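Local coordinates for protein anti-sigma-D factor RsdA (Mycobacterium tuberculosis, PDB 3VEP) that probably holds the extracytoplasmic function sigma factor SigD inactive, as its membrane-bound anti-sigma factor, until regulated proteolysis releases it, at residues 47-50 with 51-55. Sequence-based numbering, arbitrary orientation.
Sequences LGQW and RDDLR
Leu47 O accepts Arg51 N at 2.7 Å, the first of four successive i to i+4 bonds that define an alpha-helical turn near the C-terminal end of helix 38-55, in a predicted cytoplasmic segment of the anti-sigma factor, where residues 47-50 probably belong to the region that contacts the sigma factor. Gly48 O continues the pattern with Asp52 N (2.8 Å). Having no side chain, Gly48 lets the Arg51 guanidinium lie over its CA, which sits 3.3 Å above the guanidinium plane; the bend at chi3 (51°) folds the arginine back there. In that pose NE and NH2 both grip Asp52 OD1, approaching from the same face of the carboxylate, NE at 3.0 Å in a salt bridge. Arg51 NH1 also bonds Leu27 O, and Asp52 OD2 pairs with Arg30, which ties the turn to the chain around the end of helix 13-28. Gln49 O receives Asp53 N in a nearly straight bond (174°), while their side chains lie close together, amide and carboxylate planes 31° apart. Residues of the partner protein pack on Gln49, Trp50, Arg51 and Asp53. Trp50 O takes Leu54 N at 3.1 Å, and its indole carries the leucine on one face: Leu54 CD1 lies off-centre, 3.6 Å from Trp50 CE2.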
loop_
_atom_site.group_PDB
_atom_site.type_symbol
_atom_site.label_atom_id
_atom_site.label_comp_id
_atom_site.label_asym_id
_atom_site.label_seq_id
_atom_site.Cartn_x
_atom_site.Cartn_y
_atom_site.Cartn_z
ATOM N N LEU A 47 -7.270 -1.081 -0.204
ATOM C CA LEU A 47 -6.110 -1.520 -0.955
ATOM C C LEU A 47 -6.358 -2.851 -1.627
ATOM O O LEU A 47 -5.918 -3.083 -2.747
ATOM C CB LEU A 47 -4.900 -1.639 -0.036
ATOM C CG LEU A 47 -4.217 -0.314 0.304
ATOM C CD1 LEU A 47 -3.272 -0.426 1.544
ATOM C CD2 LEU A 47 -3.480 0.204 -0.916
ATOM N N GLY A 48 -7.068 -3.735 -0.936
ATOM C CA GLY A 48 -7.357 -5.029 -1.510
ATOM C C GLY A 48 -8.220 -4.874 -2.753
ATOM O O GLY A 48 -7.941 -5.495 -3.804
ATOM N N GLN A 49 -9.262 -4.039 -2.658
ATOM C CA GLN A 49 -10.158 -3.878 -3.800
ATOM C C GLN A 49 -9.377 -3.325 -4.983
ATOM O O GLN A 49 -9.573 -3.716 -6.132
ATOM C CB GLN A 49 -11.363 -2.995 -3.465
ATOM C CG GLN A 49 -12.412 -2.968 -4.571
ATOM C CD GLN A 49 -12.777 -4.380 -5.083
ATOM O OE1 GLN A 49 -12.431 -4.773 -6.215
ATOM N NE2 GLN A 49 -13.472 -5.148 -4.238
ATOM N N TRP A 50 -8.453 -2.437 -4.662
ATOM C CA TRP A 50 -7.661 -1.720 -5.643
ATOM C C TRP A 50 -6.652 -2.652 -6.294
ATOM O O TRP A 50 -6.469 -2.635 -7.502
ATOM C CB TRP A 50 -6.991 -0.554 -4.927
ATOM C CG TRP A 50 -5.881 0.118 -5.636
ATOM C CD1 TRP A 50 -5.980 1.031 -6.654
ATOM C CD2 TRP A 50 -4.485 -0.003 -5.335
ATOM N NE1 TRP A 50 -4.723 1.471 -7.011
ATOM C CE2 TRP A 50 -3.788 0.846 -6.226
ATOM C CE3 TRP A 50 -3.754 -0.761 -4.412
ATOM C CZ2 TRP A 50 -2.397 0.958 -6.220
ATOM C CZ3 TRP A 50 -2.370 -0.645 -4.404
ATOM C CH2 TRP A 50 -1.706 0.209 -5.299
ATOM N N ARG A 51 -6.012 -3.462 -5.461
ATOM C CA ARG A 51 -5.165 -4.571 -5.865
ATOM C C ARG A 51 -5.924 -5.439 -6.864
ATOM O O ARG A 51 -5.430 -5.725 -7.954
ATOM C CB ARG A 51 -4.806 -5.412 -4.618
ATOM C CG ARG A 51 -3.967 -6.689 -4.855
ATOM C CD ARG A 51 -4.163 -7.737 -3.741
ATOM N NE ARG A 51 -5.572 -8.011 -3.474
ATOM C CZ ARG A 51 -6.111 -8.173 -2.271
ATOM N NH1 ARG A 51 -5.384 -8.094 -1.163
ATOM N NH2 ARG A 51 -7.412 -8.394 -2.173
ATOM N N ASP A 52 -7.127 -5.856 -6.488
ATOM C CA ASP A 52 -7.939 -6.695 -7.362
ATOM C C ASP A 52 -8.215 -6.045 -8.731
ATOM O O ASP A 52 -7.848 -6.616 -9.779
ATOM C CB ASP A 52 -9.209 -7.194 -6.647
ATOM C CG ASP A 52 -8.901 -8.262 -5.566
ATOM O OD1 ASP A 52 -7.727 -8.653 -5.384
ATOM O OD2 ASP A 52 -9.827 -8.750 -4.898
ATOM N N ASP A 53 -8.812 -4.847 -8.724
ATOM C CA ASP A 53 -9.175 -4.151 -9.964
ATOM C C ASP A 53 -7.991 -4.033 -10.901
ATOM O O ASP A 53 -8.112 -4.250 -12.096
ATOM C CB ASP A 53 -9.703 -2.738 -9.689
ATOM C CG ASP A 53 -10.941 -2.724 -8.798
ATOM O OD1 ASP A 53 -11.568 -3.801 -8.613
ATOM O OD2 ASP A 53 -11.283 -1.620 -8.294
ATOM N N LEU A 54 -6.848 -3.669 -10.347
ATOM C CA LEU A 54 -5.658 -3.401 -11.123
ATOM C C LEU A 54 -4.991 -4.669 -11.635
ATOM O O LEU A 54 -4.199 -4.619 -12.579
ATOM C CB LEU A 54 -4.643 -2.615 -10.293
ATOM C CG LEU A 54 -4.804 -1.107 -10.090
ATOM C CD1 LEU A 54 -3.497 -0.540 -9.509
ATOM C CD2 LEU A 54 -5.137 -0.419 -11.396
ATOM N N ARG A 55 -5.274 -5.794 -10.987
ATOM C CA ARG A 55 -4.738 -7.065 -11.443
ATOM C C ARG A 55 -5.663 -7.550 -12.543
ATOM O O ARG A 55 -5.274 -8.269 -13.468
ATOM C CB ARG A 55 -4.701 -8.077 -10.288
ATOM C CG ARG A 55 -3.365 -8.158 -9.547
ATOM C CD ARG A 55 -3.537 -8.979 -8.281
ATOM N NE ARG A 55 -2.451 -8.803 -7.316
ATOM C CZ ARG A 55 -2.214 -9.630 -6.291
ATOM N NH1 ARG A 55 -2.974 -10.699 -6.090
ATOM N NH2 ARG A 55 -1.212 -9.396 -5.468
#